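Local structure of CADD-like protein of unknown function (Nostoc punctiforme, 3B5O) at residues A69-V74 with T193-Y198; Y19-I24 with A217-W222; E60-K65 with Y137-T142. The protein is of unknown function but, as an all-helical protein resembling CADD of the heme oxygenase-like clan, may be an oxidoreductase. All blocks are in the same frame, centred on the assembly; numbering follows the deposited sequence.

Interaction 1: residues A69-V74 with T193-Y198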
loop_
_atom_site.group_PDB
_atom_site.type_symbol
_atom_site.label_atom_id
_atom_site.label_comp_id
_atom_site.label_asym_id
_atom_site.label_seq_id
_atom_site.Cartn_x
_atom_site.Cartn_y
_atom_site.Cartn_z
ATOM N N ALA A 69 -21.262 -4.631 10.975
ATOM C CA ALA A 69 -22.355 -4.245 10.077
ATOM C C ALA A 69 -23.116 -5.445 9.518
ATOM O O ALA A 69 -24.071 -5.269 8.751
ATOM C CB ALA A 69 -21.789 -3.407 8.912
ATOM N N GLY A 70 -22.688 -6.651 9.860
ATOM C CA GLY A 70 -23.283 -7.878 9.316
ATOM C C GLY A 70 -22.825 -8.227 7.913
ATOM O O GLY A 70 -23.440 -9.060 7.239
ATOM N N TRP A 71 -21.730 -7.604 7.458
ATOM C CA TRP A 71 -21.169 -7.918 6.152
ATOM C C TRP A 71 -20.269 -9.145 6.259
ATOM O O TRP A 71 -19.047 -9.076 6.104
ATOM C CB TRP A 71 -20.373 -6.721 5.613
ATOM C CG TRP A 71 -21.167 -5.494 5.272
ATOM C CD1 TRP A 71 -22.445 -5.172 5.667
ATOM C CD2 TRP A 71 -20.717 -4.405 4.473
ATOM N NE1 TRP A 71 -22.807 -3.951 5.153
ATOM C CE2 TRP A 71 -21.760 -3.461 4.413
ATOM C CE3 TRP A 71 -19.517 -4.125 3.796
ATOM C CZ2 TRP A 71 -21.646 -2.278 3.694
ATOM C CZ3 TRP A 71 -19.413 -2.943 3.077
ATOM C CH2 TRP A 71 -20.465 -2.034 3.042
ATOM N N ASN A 72 -20.861 -10.301 6.530
ATOM C CA ASN A 72 -20.076 -11.464 6.912
ATOM C C ASN A 72 -19.164 -11.982 5.811
ATOM O O ASN A 72 -18.014 -12.375 6.076
ATOM C CB ASN A 72 -21.025 -12.567 7.418
ATOM C CG ASN A 72 -21.759 -12.153 8.663
ATOM O OD1 ASN A 72 -21.167 -11.626 9.604
ATOM N ND2 ASN A 72 -23.062 -12.394 8.686
ATOM N N GLY A 73 -19.651 -11.974 4.575
ATOM C CA GLY A 73 -18.838 -12.388 3.442
ATOM C C GLY A 73 -17.607 -11.518 3.252
ATOM O O GLY A 73 -16.561 -12.000 2.818
ATOM N N VAL A 74 -17.760 -10.232 3.540
ATOM C CA VAL A 74 -16.644 -9.287 3.445
ATOM C C VAL A 74 -15.638 -9.559 4.563
ATOM O O VAL A 74 -14.430 -9.607 4.322
ATOM C CB VAL A 74 -17.144 -7.834 3.533
ATOM C CG1 VAL A 74 -15.960 -6.843 3.544
ATOM C CG2 VAL A 74 -18.095 -7.508 2.370
ATOM N N THR A 193 -16.399 -8.374 -5.130
ATOM C CA THR A 193 -17.601 -9.199 -5.212
ATOM C C THR A 193 -18.230 -9.399 -3.845
ATOM O O THR A 193 -19.458 -9.412 -3.734
ATOM C CB THR A 193 -17.345 -10.552 -5.903
ATOM O OG1 THR A 193 -16.407 -11.318 -5.157
ATOM C CG2 THR A 193 -16.792 -10.333 -7.283
ATOM N N SER A 194 -17.410 -9.487 -2.789
ATOM C CA SER A 194 -17.974 -9.634 -1.455
ATOM C C SER A 194 -18.704 -8.376 -1.013
ATOM O O SER A 194 -19.787 -8.452 -0.456
ATOM C CB SER A 194 -16.919 -10.083 -0.438
ATOM O OG SER A 194 -16.008 -9.061 -0.109
ATOM N N VAL A 195 -18.111 -7.203 -1.251
ATOM C CA VAL A 195 -18.744 -5.958 -0.856
ATOM C C VAL A 195 -20.044 -5.737 -1.640
ATOM O O VAL A 195 -21.027 -5.242 -1.091
ATOM C CB VAL A 195 -17.790 -4.746 -1.023
ATOM C CG1 VAL A 195 -18.534 -3.430 -0.832
ATOM C CG2 VAL A 195 -16.604 -4.851 -0.052
ATOM N N ALA A 196 -20.031 -6.142 -2.910
ATOM C CA ALA A 196 -21.216 -5.989 -3.778
ATOM C C ALA A 196 -22.463 -6.639 -3.184
ATOM O O ALA A 196 -23.595 -6.169 -3.410
ATOM C CB ALA A 196 -20.927 -6.570 -5.150
ATOM N N ALA A 197 -22.266 -7.712 -2.428
ATOM C CA ALA A 197 -23.389 -8.438 -1.802
ATOM C C ALA A 197 -24.114 -7.671 -0.686
ATOM O O ALA A 197 -25.262 -7.995 -0.348
ATOM C CB ALA A 197 -22.904 -9.773 -1.287
ATOM N N TYR A 198 -23.459 -6.668 -0.096
ATOM C CA TYR A 198 -24.005 -5.935 1.040
ATOM C C TYR A 198 -24.232 -4.451 0.832
ATOM O O TYR A 198 -25.120 -3.864 1.439
ATOM C CB TYR A 198 -23.074 -6.099 2.253
ATOM C CG TYR A 198 -22.884 -7.521 2.685
ATOM C CD1 TYR A 198 -23.844 -8.161 3.469
ATOM C CD2 TYR A 198 -21.776 -8.255 2.279
ATOM C CE1 TYR A 198 -23.681 -9.453 3.862
ATOM C CE2 TYR A 198 -21.607 -9.555 2.657
ATOM C CZ TYR A 198 -22.571 -10.162 3.445
ATOM O OH TYR A 198 -22.389 -11.464 3.837
HETATM O O HOH W 1 -25.327 -2.174 3.759
HETATM O O HOH W 2 -24.179 -12.616 5.462
#
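Trp71 and Tyr198 pack as a mutual pair of CH-pi contacts. Tyr198 CB sits 3.4 Å from the centroid of the five-membered ring of Trp71, while Trp71 CA lies 3.6 Å from the centroid of the Tyr198 ring, almost on its normal. The rings are nearly parallel, with planes at 11°, but offset along their planes, so that little ring area faces ring area. Tyr198 CG lies anti to its carbonyl carbon (chi1 -60°), which turns the ring across to Trp71 CA and the Gly73 amide.

The direct polar contact is at the phenol tip. Gly73 N, in the first turn of helix 72-85, donates to Tyr198 OH over 2.9 Å in a nearly straight bond (166°). A side chain on Gly73 would point at this hydroxyl, which suits glycine to the place. One water contacts Tyr198 OH and, weakly, Asn72 ND2; another donates to Tyr198 O and accepts weakly from Trp71 NE1.

Among apolar contacts, Val74 CG2 lies 3.8 Å from Tyr198 CD2. Gly70, just past helix 38-68, adopts the positive phi of a Schellman motif, and Trp71 occupies the N-cap position of helix 72-85.

This turn meets segment 193-198, on and just after helix 190-196, with Trp71 also touching helix 135-163.

Interaction 2: residues Y19-I24 with A217-W222; sequences YVAFSI and AMQVWW
Gln219 reaches from helix 204-230 to the turn that follows helix 2-18, and every step of its side chain meets something there. Its CB lies 3.8 Å from Ala21 CB, and CG passes the same methyl; alanine is small enough for the backbones to come this near. With CG anti to the backbone N (chi1 171°) and the chain extended beyond it, the amide is carried obliquely across Tyr19, where Gln219 CD is 3.8 Å from Tyr19 CD2. At the tip, OE1 accepts from Ala21 N over 2.9 Å, a nearly straight bond (171°) whose donor stands above the carbonyl plane. NE2 donates to a water that also accepts from Val20 N. The receiving residues 20-22 form a short 3-10 segment, whose first two amides are thus taken up by the glutamine, one directly and one through water. Next along the helix, Met218, a selenomethionine, sets CB 3.7 Å from Phe22 CZ at the ring edge; its CE also reaches CZ, and SE lies obliquely at 5.5 Å from the ring centroid, a loose Met-aromatic contact. Trp222 turns an edge toward the Phe22 face in an offset edge-to-face pair, its NE1 buried without a polar partner. Tyr19 OH is hydrogen-bonded to Asp216 and Arg212.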
loop_
_atom_site.group_PDB
_atom_site.type_symbol
_atom_site.label_atom_id
_atom_site.label_comp_id
_atom_site.label_asym_id
_atom_site.label_seq_id
_atom_site.Cartn_x
_atom_site.Cartn_y
_atom_site.Cartn_z
ATOM N N TYR A 19 -3.251 10.438 -10.327
ATOM C CA TYR A 19 -2.390 10.269 -9.137
ATOM C C TYR A 19 -0.951 9.949 -9.536
ATOM O O TYR A 19 -0.621 8.803 -9.792
ATOM C CB TYR A 19 -2.960 9.187 -8.215
ATOM C CG TYR A 19 -4.122 9.718 -7.447
ATOM C CD1 TYR A 19 -5.361 9.896 -8.063
ATOM C CD2 TYR A 19 -3.975 10.187 -6.164
ATOM C CE1 TYR A 19 -6.413 10.474 -7.394
ATOM C CE2 TYR A 19 -5.017 10.758 -5.466
ATOM C CZ TYR A 19 -6.247 10.907 -6.103
ATOM O OH TYR A 19 -7.294 11.475 -5.453
ATOM N N VAL A 20 -0.112 10.968 -9.527
ATOM C CA VAL A 20 1.295 10.786 -9.909
ATOM C C VAL A 20 2.024 9.807 -8.996
ATOM O O VAL A 20 2.975 9.172 -9.423
ATOM C CB VAL A 20 2.071 12.106 -9.963
ATOM C CG1 VAL A 20 1.508 13.014 -11.083
ATOM C CG2 VAL A 20 2.116 12.842 -8.634
ATOM N N ALA A 21 1.609 9.671 -7.742
ATOM C CA ALA A 21 2.337 8.764 -6.865
ATOM C C ALA A 21 2.303 7.329 -7.345
ATOM O O ALA A 21 3.167 6.550 -6.984
ATOM C CB ALA A 21 1.776 8.834 -5.437
ATOM N N PHE A 22 1.268 6.967 -8.105
ATOM C CA PHE A 22 1.098 5.605 -8.568
ATOM C C PHE A 22 1.527 5.429 -10.013
ATOM O O PHE A 22 1.371 4.344 -10.566
ATOM C CB PHE A 22 -0.333 5.143 -8.268
ATOM C CG PHE A 22 -0.620 5.204 -6.800
ATOM C CD1 PHE A 22 0.038 4.337 -5.954
ATOM C CD2 PHE A 22 -1.404 6.208 -6.254
ATOM C CE1 PHE A 22 -0.101 4.410 -4.578
ATOM C CE2 PHE A 22 -1.566 6.270 -4.853
ATOM C CZ PHE A 22 -0.904 5.374 -4.050
ATOM N N SER A 23 2.090 6.490 -10.589
ATOM C CA SER A 23 2.669 6.434 -11.933
ATOM C C SER A 23 4.110 5.948 -11.898
ATOM O O SER A 23 4.928 6.464 -11.135
ATOM C CB SER A 23 2.665 7.817 -12.532
ATOM O OG SER A 23 3.454 7.885 -13.723
ATOM N N ILE A 24 4.434 5.010 -12.776
ATOM C CA ILE A 24 5.780 4.460 -12.818
ATOM C C ILE A 24 6.816 5.470 -13.317
ATOM O O ILE A 24 8.012 5.309 -13.067
ATOM C CB ILE A 24 5.802 3.154 -13.660
ATOM C CG1 ILE A 24 7.041 2.304 -13.359
ATOM C CG2 ILE A 24 5.683 3.442 -15.156
ATOM C CD1 ILE A 24 7.210 1.889 -11.902
ATOM N N ALA A 217 -4.080 10.229 0.860
ATOM C CA ALA A 217 -3.132 10.125 1.973
ATOM C C ALA A 217 -1.845 9.433 1.517
ATOM O O ALA A 217 -0.716 9.841 1.884
ATOM C CB ALA A 217 -3.760 9.380 3.152
HETATM N N MSE A 218 -1.998 8.389 0.737
HETATM C CA MSE A 218 -0.830 7.653 0.249
HETATM C C MSE A 218 -0.004 8.524 -0.685
HETATM O O MSE A 218 1.235 8.515 -0.634
HETATM C CB MSE A 218 -1.271 6.399 -0.471
HETATM C CG MSE A 218 -1.892 5.350 0.446
HETATM SE SE MSE A 218 -2.624 3.848 -0.481
HETATM C CE MSE A 218 -0.989 3.020 -1.017
ATOM N N GLN A 219 -0.668 9.279 -1.552
ATOM C CA GLN A 219 0.067 10.176 -2.440
ATOM C C GLN A 219 0.859 11.244 -1.696
ATOM O O GLN A 219 2.026 11.503 -2.009
ATOM C CB GLN A 219 -0.850 10.776 -3.505
ATOM C CG GLN A 219 -0.154 11.887 -4.293
ATOM C CD GLN A 219 -0.656 12.045 -5.683
ATOM O OE1 GLN A 219 -0.616 11.113 -6.468
ATOM N NE2 GLN A 219 -1.105 13.252 -6.015
ATOM N N VAL A 220 0.210 11.879 -0.728
ATOM C CA VAL A 220 0.870 12.859 0.116
ATOM C C VAL A 220 2.120 12.266 0.772
ATOM O O VAL A 220 3.162 12.891 0.797
ATOM C CB VAL A 220 -0.127 13.467 1.149
ATOM C CG1 VAL A 220 0.618 14.114 2.309
ATOM C CG2 VAL A 220 -1.060 14.472 0.439
ATOM N N TRP A 221 2.016 11.039 1.261
ATOM C CA TRP A 221 3.152 10.346 1.873
ATOM C C TRP A 221 4.304 10.164 0.912
ATOM O O TRP A 221 5.448 10.477 1.246
ATOM C CB TRP A 221 2.695 9.012 2.435
ATOM C CG TRP A 221 3.736 8.120 2.998
ATOM C CD1 TRP A 221 4.549 8.360 4.056
ATOM C CD2 TRP A 221 3.975 6.774 2.587
ATOM N NE1 TRP A 221 5.328 7.260 4.300
ATOM C CE2 TRP A 221 4.974 6.257 3.435
ATOM C CE3 TRP A 221 3.427 5.950 1.591
ATOM C CZ2 TRP A 221 5.419 4.943 3.339
ATOM C CZ3 TRP A 221 3.870 4.659 1.479
ATOM C CH2 TRP A 221 4.871 4.161 2.353
ATOM N N TRP A 222 4.024 9.678 -0.284
ATOM C CA TRP A 222 5.101 9.514 -1.265
ATOM C C TRP A 222 5.808 10.843 -1.543
ATOM O O TRP A 222 7.022 10.892 -1.658
ATOM C CB TRP A 222 4.548 8.917 -2.570
ATOM C CG TRP A 222 4.418 7.428 -2.528
ATOM C CD1 TRP A 222 3.282 6.690 -2.364
ATOM C CD2 TRP A 222 5.492 6.495 -2.593
ATOM N NE1 TRP A 222 3.576 5.347 -2.347
ATOM C CE2 TRP A 222 4.935 5.205 -2.483
ATOM C CE3 TRP A 222 6.881 6.628 -2.744
ATOM C CZ2 TRP A 222 5.711 4.066 -2.532
ATOM C CZ3 TRP A 222 7.642 5.492 -2.782
ATOM C CH2 TRP A 222 7.062 4.235 -2.675
HETATM O O HOH W 3 -1.348 13.608 -8.963
#

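Interaction 3: residues E60-K65 with Y137-T142; sequences ELARRK and YVLGAT
Ala62 CB points into the facing helix and meets two side chains there: Val138 CG1 at 3.8 Å and Thr142 OG1 at 3.3 Å. Those two residues lie one helical turn apart, so the methyl rests between successive turns, where a small residue fits. Leu139 approaches beside it, its CD2 4.1 Å from Ala62 O, and the other methyl of the beta-branched Val138, CG2, lies 4.3 Å from the aliphatic CG of Lys65.

The position of Thr142 is fixed from within its own helix. Its hydroxyl is turned beside the backbone N (chi1 -56°) and donates to Val138 O over 2.8 Å, a carbonyl that also takes the Thr142 amide; thus a polar atom in a buried place is satisfied. Replacing Thr142 with a valine would remove the hydroxyl donor, and would probably leave Val138 O with the backbone amide alone while crowding the Ala62 methyl.

Farther out, Lys65 NZ is hydrogen-bonded to Arg133 O. Glu60, Arg63 and Arg64 of the same helix form a separate surface salt-bridge network, in which Arg63 grips the Glu60 carboxylate side-on.

The two helical segments run roughly antiparallel, their axes 9.7 Å apart at an angle of 145°. Phe131 of helix 118-131 touches Val138 and Thr142, and Leu139 reaches helices 72-85 and 190-196.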
loop_
_atom_site.group_PDB
_atom_site.type_symbol
_atom_site.label_atom_id
_atom_site.label_comp_id
_atom_site.label_asym_id
_atom_site.label_seq_id
_atom_site.Cartn_x
_atom_site.Cartn_y
_atom_site.Cartn_z
ATOM N N GLU A 60 -7.424 -5.649 9.600
ATOM C CA GLU A 60 -8.129 -6.170 10.760
ATOM C C GLU A 60 -9.203 -5.232 11.250
ATOM O O GLU A 60 -10.303 -5.661 11.607
ATOM C CB GLU A 60 -7.149 -6.529 11.867
ATOM C CG GLU A 60 -7.771 -6.971 13.174
ATOM C CD GLU A 60 -8.617 -8.201 13.118
ATOM O OE1 GLU A 60 -8.520 -8.977 12.160
ATOM O OE2 GLU A 60 -9.357 -8.404 14.110
ATOM N N LEU A 61 -8.918 -3.941 11.294
ATOM C CA LEU A 61 -9.949 -2.980 11.685
ATOM C C LEU A 61 -11.114 -3.003 10.704
ATOM O O LEU A 61 -12.284 -2.933 11.102
ATOM C CB LEU A 61 -9.382 -1.582 11.805
ATOM C CG LEU A 61 -8.341 -1.353 12.894
ATOM C CD1 LEU A 61 -7.871 0.108 12.885
ATOM C CD2 LEU A 61 -8.880 -1.762 14.265
ATOM N N ALA A 62 -10.815 -3.108 9.415
ATOM C CA ALA A 62 -11.874 -3.195 8.402
ATOM C C ALA A 62 -12.692 -4.480 8.565
ATOM O O ALA A 62 -13.919 -4.462 8.408
ATOM C CB ALA A 62 -11.268 -3.134 6.988
ATOM N N ARG A 63 -12.020 -5.580 8.899
ATOM C CA ARG A 63 -12.711 -6.845 9.138
ATOM C C ARG A 63 -13.725 -6.686 10.265
ATOM O O ARG A 63 -14.866 -7.158 10.178
ATOM C CB ARG A 63 -11.699 -7.938 9.454
ATOM C CG ARG A 63 -12.335 -9.330 9.564
ATOM C CD ARG A 63 -11.355 -10.365 10.080
ATOM N NE ARG A 63 -11.042 -10.172 11.488
ATOM C CZ ARG A 63 -11.809 -10.567 12.497
ATOM N NH1 ARG A 63 -12.951 -11.198 12.275
ATOM N NH2 ARG A 63 -11.436 -10.320 13.731
ATOM N N ARG A 64 -13.315 -6.014 11.332
ATOM C CA ARG A 64 -14.197 -5.801 12.470
ATOM C C ARG A 64 -15.361 -4.883 12.130
ATOM O O ARG A 64 -16.489 -5.094 12.592
ATOM C CB ARG A 64 -13.397 -5.257 13.650
ATOM C CG ARG A 64 -12.436 -6.290 14.195
ATOM C CD ARG A 64 -11.395 -5.744 15.173
ATOM N NE ARG A 64 -10.760 -6.919 15.750
ATOM C CZ ARG A 64 -11.184 -7.557 16.846
ATOM N NH1 ARG A 64 -12.142 -7.061 17.639
ATOM N NH2 ARG A 64 -10.579 -8.653 17.173
ATOM N N LYS A 65 -15.100 -3.867 11.313
ATOM C CA LYS A 65 -16.181 -2.993 10.845
ATOM C C LYS A 65 -17.189 -3.799 10.019
ATOM O O LYS A 65 -18.406 -3.633 10.159
ATOM C CB LYS A 65 -15.628 -1.838 10.017
ATOM C CG LYS A 65 -14.943 -0.783 10.833
ATOM C CD LYS A 65 -15.913 0.192 11.512
ATOM C CE LYS A 65 -15.167 1.120 12.436
ATOM N NZ LYS A 65 -16.071 2.186 12.995
ATOM N N TYR A 137 -17.380 3.588 4.186
ATOM C CA TYR A 137 -16.214 4.431 4.007
ATOM C C TYR A 137 -14.963 3.630 4.254
ATOM O O TYR A 137 -13.993 3.720 3.499
ATOM C CB TYR A 137 -16.295 5.581 4.984
ATOM C CG TYR A 137 -15.282 6.683 4.834
ATOM C CD1 TYR A 137 -14.006 6.567 5.382
ATOM C CD2 TYR A 137 -15.598 7.880 4.193
ATOM C CE1 TYR A 137 -13.101 7.580 5.303
ATOM C CE2 TYR A 137 -14.694 8.907 4.115
ATOM C CZ TYR A 137 -13.435 8.762 4.669
ATOM O OH TYR A 137 -12.531 9.797 4.610
ATOM N N VAL A 138 -14.971 2.847 5.335
ATOM C CA VAL A 138 -13.787 2.036 5.683
ATOM C C VAL A 138 -13.488 1.029 4.585
ATOM O O VAL A 138 -12.322 0.803 4.238
ATOM C CB VAL A 138 -13.963 1.342 7.047
ATOM C CG1 VAL A 138 -12.807 0.359 7.315
ATOM C CG2 VAL A 138 -14.059 2.395 8.140
ATOM N N LEU A 139 -14.517 0.394 4.030
ATOM C CA LEU A 139 -14.279 -0.563 2.957
ATOM C C LEU A 139 -13.823 0.112 1.671
ATOM O O LEU A 139 -13.118 -0.496 0.893
ATOM C CB LEU A 139 -15.504 -1.470 2.733
ATOM C CG LEU A 139 -15.401 -2.816 3.457
ATOM C CD1 LEU A 139 -14.285 -3.672 2.880
ATOM C CD2 LEU A 139 -15.208 -2.648 4.951
ATOM N N GLY A 140 -14.223 1.369 1.446
ATOM C CA GLY A 140 -13.663 2.123 0.338
ATOM C C GLY A 140 -12.165 2.324 0.494
ATOM O O GLY A 140 -11.403 2.175 -0.458
ATOM N N ALA A 141 -11.752 2.735 1.683
ATOM C CA ALA A 141 -10.318 2.884 1.955
ATOM C C ALA A 141 -9.587 1.542 1.808
ATOM O O ALA A 141 -8.442 1.475 1.328
ATOM C CB ALA A 141 -10.100 3.469 3.339
ATOM N N THR A 142 -10.237 0.468 2.246
ATOM C CA THR A 142 -9.657 -0.853 2.139
ATOM C C THR A 142 -9.546 -1.271 0.669
ATOM O O THR A 142 -8.546 -1.848 0.246
ATOM C CB THR A 142 -10.496 -1.865 2.953
ATOM O OG1 THR A 142 -10.607 -1.418 4.303
ATOM C CG2 THR A 142 -9.871 -3.274 2.937
#

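Interactions 1 and 3 are neighbours, their centres 11 Å apart, and Leu139 joins them: its CD1 lies 3.6 Å from Val74 CG1 and 3.9 Å from Val195 CG2, so the packing of helix 135-163 runs on into the contact of 69-74 with 193-198. Along the chain these two contacts alternate, which interlocks helices 38-68 and 72-85 with 135-163 and 190-196. Interaction 2 stands apart, its centre 29 Å from that of interaction 1 and 21 Å from that of interaction 3, touching neither. Yet its segments, 19-24 and 217-222, close a loop of chain that encloses both other contacts, bringing parts near the start and end of the chain together.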